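Local coordinates for protein glutathione-dependent peroxiredoxin (Sinorhizobium meliloti, PDB 3UMA) that probably reduces hydrogen peroxide and organic hydroperoxides to water and alcohols at the expense of glutathione, helping protect the cell against oxidative stress, at residues K31-E39 against I119-F129. Numbering follows the deposited sequence.
Sequences KLPNATFKE and IHFLSDWNAAF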
loop_
_atom_site.group_PDB
_atom_site.type_symbol
_atom_site.label_atom_id
_atom_site.label_comp_id
_atom_site.label_asym_id
_atom_site.label_seq_id
_atom_site.Cartn_x
_atom_site.Cartn_y
_atom_site.Cartn_z
ATOM N N LYS A 31 -6.747 -10.045 11.233
ATOM C CA LYS A 31 -5.544 -9.320 11.635
ATOM C C LYS A 31 -4.503 -9.415 10.513
ATOM O O LYS A 31 -4.413 -10.435 9.835
ATOM C CB LYS A 31 -4.967 -9.913 12.929
ATOM C CG LYS A 31 -5.944 -9.909 14.128
ATOM C CD LYS A 31 -5.281 -10.426 15.412
ATOM C CE LYS A 31 -5.118 -11.939 15.393
ATOM N NZ LYS A 31 -4.053 -12.479 16.325
ATOM N N LEU A 32 -3.738 -8.348 10.309
ATOM C CA LEU A 32 -2.597 -8.404 9.396
ATOM C C LEU A 32 -1.453 -9.243 9.996
ATOM O O LEU A 32 -1.172 -9.134 11.190
ATOM C CB LEU A 32 -2.093 -6.998 9.074
ATOM C CG LEU A 32 -2.962 -6.067 8.210
ATOM C CD1 LEU A 32 -2.253 -4.753 8.034
ATOM C CD2 LEU A 32 -3.271 -6.676 6.850
ATOM N N PRO A 33 -0.790 -10.078 9.171
ATOM C CA PRO A 33 0.392 -10.779 9.673
ATOM C C PRO A 33 1.487 -9.780 9.977
ATOM O O PRO A 33 1.486 -8.671 9.431
ATOM C CB PRO A 33 0.797 -11.688 8.503
ATOM C CG PRO A 33 0.281 -10.985 7.296
ATOM C CD PRO A 33 -1.019 -10.344 7.742
ATOM N N ASN A 34 2.391 -10.166 10.875
ATOM C CA ASN A 34 3.587 -9.396 11.207
ATOM C C ASN A 34 4.465 -9.330 9.967
ATOM O O ASN A 34 4.527 -10.292 9.220
ATOM C CB ASN A 34 4.317 -10.118 12.355
ATOM C CG ASN A 34 5.495 -9.348 12.905
ATOM O OD1 ASN A 34 5.358 -8.203 13.370
ATOM N ND2 ASN A 34 6.675 -9.995 12.907
ATOM N N ALA A 35 5.117 -8.192 9.739
ATOM C CA ALA A 35 6.046 -8.042 8.616
ATOM C C ALA A 35 6.932 -6.846 8.868
ATOM O O ALA A 35 6.629 -6.013 9.715
ATOM C CB ALA A 35 5.276 -7.860 7.271
ATOM N N THR A 36 8.030 -6.760 8.131
ATOM C CA THR A 36 8.890 -5.598 8.205
ATOM C C THR A 36 9.045 -5.019 6.809
ATOM O O THR A 36 9.090 -5.754 5.828
ATOM C CB THR A 36 10.281 -5.954 8.771
ATOM O OG1 THR A 36 10.934 -6.862 7.878
ATOM C CG2 THR A 36 10.155 -6.638 10.142
ATOM N N PHE A 37 9.150 -3.705 6.721
ATOM C CA PHE A 37 9.282 -3.037 5.449
ATOM C C PHE A 37 10.455 -2.103 5.562
ATOM O O PHE A 37 10.633 -1.465 6.577
ATOM C CB PHE A 37 8.036 -2.210 5.130
ATOM C CG PHE A 37 6.766 -3.002 5.124
ATOM C CD1 PHE A 37 6.385 -3.728 3.994
ATOM C CD2 PHE A 37 5.934 -3.018 6.243
ATOM C CE1 PHE A 37 5.218 -4.477 3.981
ATOM C CE2 PHE A 37 4.750 -3.758 6.235
ATOM C CZ PHE A 37 4.388 -4.488 5.095
ATOM N N LYS A 38 11.258 -2.026 4.517
ATOM C CA LYS A 38 12.303 -1.031 4.472
ATOM C C LYS A 38 11.783 0.214 3.781
ATOM O O LYS A 38 10.927 0.141 2.890
ATOM C CB LYS A 38 13.549 -1.586 3.788
ATOM C CG LYS A 38 14.082 -2.861 4.454
ATOM C CD LYS A 38 15.574 -2.801 4.706
ATOM C CE LYS A 38 16.046 -4.025 5.472
ATOM N NZ LYS A 38 17.301 -3.726 6.218
ATOM N N GLU A 39 12.292 1.357 4.206
ATOM C CA GLU A 39 11.812 2.627 3.729
ATOM C C GLU A 39 12.923 3.665 3.804
ATOM O O GLU A 39 13.580 3.805 4.833
ATOM C CB GLU A 39 10.591 3.090 4.550
ATOM C CG GLU A 39 10.180 4.533 4.249
ATOM C CD GLU A 39 8.878 4.969 4.899
ATOM O OE1 GLU A 39 8.441 4.352 5.901
ATOM O OE2 GLU A 39 8.296 5.956 4.403
ATOM N N ILE A 119 3.724 10.587 3.409
ATOM C CA ILE A 119 3.111 9.273 3.389
ATOM C C ILE A 119 4.248 8.259 3.474
ATOM O O ILE A 119 5.339 8.530 2.983
ATOM C CB ILE A 119 2.258 9.164 2.076
ATOM C CG1 ILE A 119 0.795 9.444 2.378
ATOM C CG2 ILE A 119 2.416 7.847 1.323
ATOM C CD1 ILE A 119 0.107 10.196 1.291
ATOM N N HIS A 120 4.031 7.116 4.123
ATOM C CA HIS A 120 5.049 6.056 4.088
ATOM C C HIS A 120 5.162 5.427 2.679
ATOM O O HIS A 120 4.148 5.212 2.000
ATOM C CB HIS A 120 4.771 4.957 5.101
ATOM C CG HIS A 120 4.837 5.407 6.528
ATOM N ND1 HIS A 120 5.972 5.273 7.305
ATOM C CD2 HIS A 120 3.896 5.962 7.329
ATOM C CE1 HIS A 120 5.726 5.737 8.517
ATOM N NE2 HIS A 120 4.475 6.162 8.557
ATOM N N PHE A 121 6.392 5.170 2.252
ATOM C CA PHE A 121 6.667 4.400 1.040
ATOM C C PHE A 121 7.363 3.115 1.457
ATOM O O PHE A 121 8.560 3.125 1.762
ATOM C CB PHE A 121 7.530 5.212 0.054
ATOM C CG PHE A 121 6.752 6.288 -0.677
ATOM C CD1 PHE A 121 6.432 6.135 -2.033
ATOM C CD2 PHE A 121 6.338 7.444 -0.008
ATOM C CE1 PHE A 121 5.721 7.118 -2.722
ATOM C CE2 PHE A 121 5.591 8.423 -0.669
ATOM C CZ PHE A 121 5.279 8.248 -2.037
ATOM N N LEU A 122 6.594 2.029 1.493
ATOM C CA LEU A 122 7.053 0.774 2.035
ATOM C C LEU A 122 7.466 -0.175 0.922
ATOM O O LEU A 122 6.687 -0.448 -0.002
ATOM C CB LEU A 122 5.946 0.116 2.877
ATOM C CG LEU A 122 5.308 0.931 4.009
ATOM C CD1 LEU A 122 4.194 0.125 4.672
ATOM C CD2 LEU A 122 6.382 1.332 5.035
ATOM N N SER A 123 8.675 -0.702 1.046
ATOM C CA SER A 123 9.210 -1.668 0.124
ATOM C C SER A 123 8.913 -3.076 0.635
ATOM O O SER A 123 9.305 -3.429 1.763
ATOM C CB SER A 123 10.719 -1.431 -0.043
ATOM O OG SER A 123 11.368 -2.610 -0.451
ATOM N N ASP A 124 8.170 -3.844 -0.159
ATOM C CA ASP A 124 7.925 -5.277 0.075
ATOM C C ASP A 124 8.658 -6.064 -1.028
ATOM O O ASP A 124 8.047 -6.829 -1.810
ATOM C CB ASP A 124 6.417 -5.574 0.072
ATOM C CG ASP A 124 6.089 -6.978 0.525
ATOM O OD1 ASP A 124 6.827 -7.532 1.355
ATOM O OD2 ASP A 124 5.084 -7.558 0.052
ATOM N N TRP A 125 9.979 -5.880 -1.057
ATOM C CA TRP A 125 10.816 -6.226 -2.216
ATOM C C TRP A 125 10.613 -7.674 -2.681
ATOM O O TRP A 125 10.528 -7.939 -3.877
ATOM C CB TRP A 125 12.308 -5.891 -1.969
ATOM C CG TRP A 125 12.998 -6.896 -1.068
ATOM C CD1 TRP A 125 13.111 -6.844 0.309
ATOM C CD2 TRP A 125 13.603 -8.124 -1.474
ATOM N NE1 TRP A 125 13.760 -7.968 0.766
ATOM C CE2 TRP A 125 14.086 -8.762 -0.305
ATOM C CE3 TRP A 125 13.787 -8.750 -2.718
ATOM C CZ2 TRP A 125 14.738 -9.998 -0.340
ATOM C CZ3 TRP A 125 14.446 -9.979 -2.756
ATOM C CH2 TRP A 125 14.905 -10.594 -1.568
ATOM N N ASN A 126 10.520 -8.604 -1.736
ATOM C CA ASN A 126 10.370 -10.005 -2.087
ATOM C C ASN A 126 8.942 -10.483 -1.996
ATOM O O ASN A 126 8.695 -11.690 -2.048
ATOM C CB ASN A 126 11.261 -10.878 -1.200
ATOM C CG ASN A 126 10.933 -10.734 0.288
ATOM O OD1 ASN A 126 10.014 -9.990 0.668
ATOM N ND2 ASN A 126 11.683 -11.455 1.139
ATOM N N ALA A 127 8.000 -9.546 -1.854
ATOM C CA ALA A 127 6.587 -9.907 -1.749
ATOM C C ALA A 127 6.244 -10.794 -0.553
ATOM O O ALA A 127 5.235 -11.503 -0.608
ATOM C CB ALA A 127 6.080 -10.580 -3.065
ATOM N N ALA A 128 7.036 -10.731 0.522
ATOM C CA ALA A 128 6.727 -11.492 1.774
ATOM C C ALA A 128 5.346 -11.164 2.375
ATOM O O ALA A 128 4.527 -12.048 2.577
ATOM C CB ALA A 128 7.854 -11.289 2.856
ATOM N N PHE A 129 5.099 -9.895 2.658
ATOM C CA PHE A 129 3.786 -9.425 3.112
ATOM C C PHE A 129 2.661 -9.752 2.107
ATOM O O PHE A 129 1.626 -10.373 2.442
ATOM C CB PHE A 129 3.844 -7.907 3.365
ATOM C CG PHE A 129 2.542 -7.344 3.901
ATOM C CD1 PHE A 129 2.080 -7.726 5.165
ATOM C CD2 PHE A 129 1.765 -6.479 3.122
ATOM C CE1 PHE A 129 0.880 -7.222 5.664
ATOM C CE2 PHE A 129 0.565 -5.986 3.598
ATOM C CZ PHE A 129 0.115 -6.337 4.867
#
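Phe37 and Phe129 form the aromatic heart of this contact, an edge-to-face pair with ring centroids 5.3 Å apart and planes at 76°. The edge of Phe37 leads, its CZ standing 3.6 Å from CG of Phe129. Across one face of the Phe37 ring lies the CD1 methyl of Leu122, a CH-pi contact 4.1 Å from the centroid. With CG anti to the backbone N (chi1 -177°), the Phe129 ring reaches from the start of helix 128-132 to the 31-39 segment, offering a face to Phe37 and its edge to Leu32 CD2, while Ala35 CB packs against Phe129 CD1 at 3.8 Å.

Polar contacts gather at the other end. The extended Glu39 side chain reaches along the 120-123 strand and uses both carboxylate oxygens: OE1 accepts from His120 ND1 at 3.0 Å through its syn lone pair, in the imidazole plane, and OE2 takes the Phe121 amide from above the carboxylate plane. NE2 of the same histidine bonds Asp94, so the ring is held from two sides and its rotation fixed. With a glutamine here in place of Glu39, the negative charge facing His120 is gone, and one of the two donors, His120 ND1 or the Phe121 amide, would probably be left without its acceptor.

Between the two clusters, Ser123 N donates to Lys38 O at 3.0 Å, a single antiparallel bridge between strands crossing at 116°. The arrangement joins the N-terminal hairpin of strands 36-41 and 44-49 to an edge strand of the central sheet in the thioredoxin-like fold of peroxiredoxins.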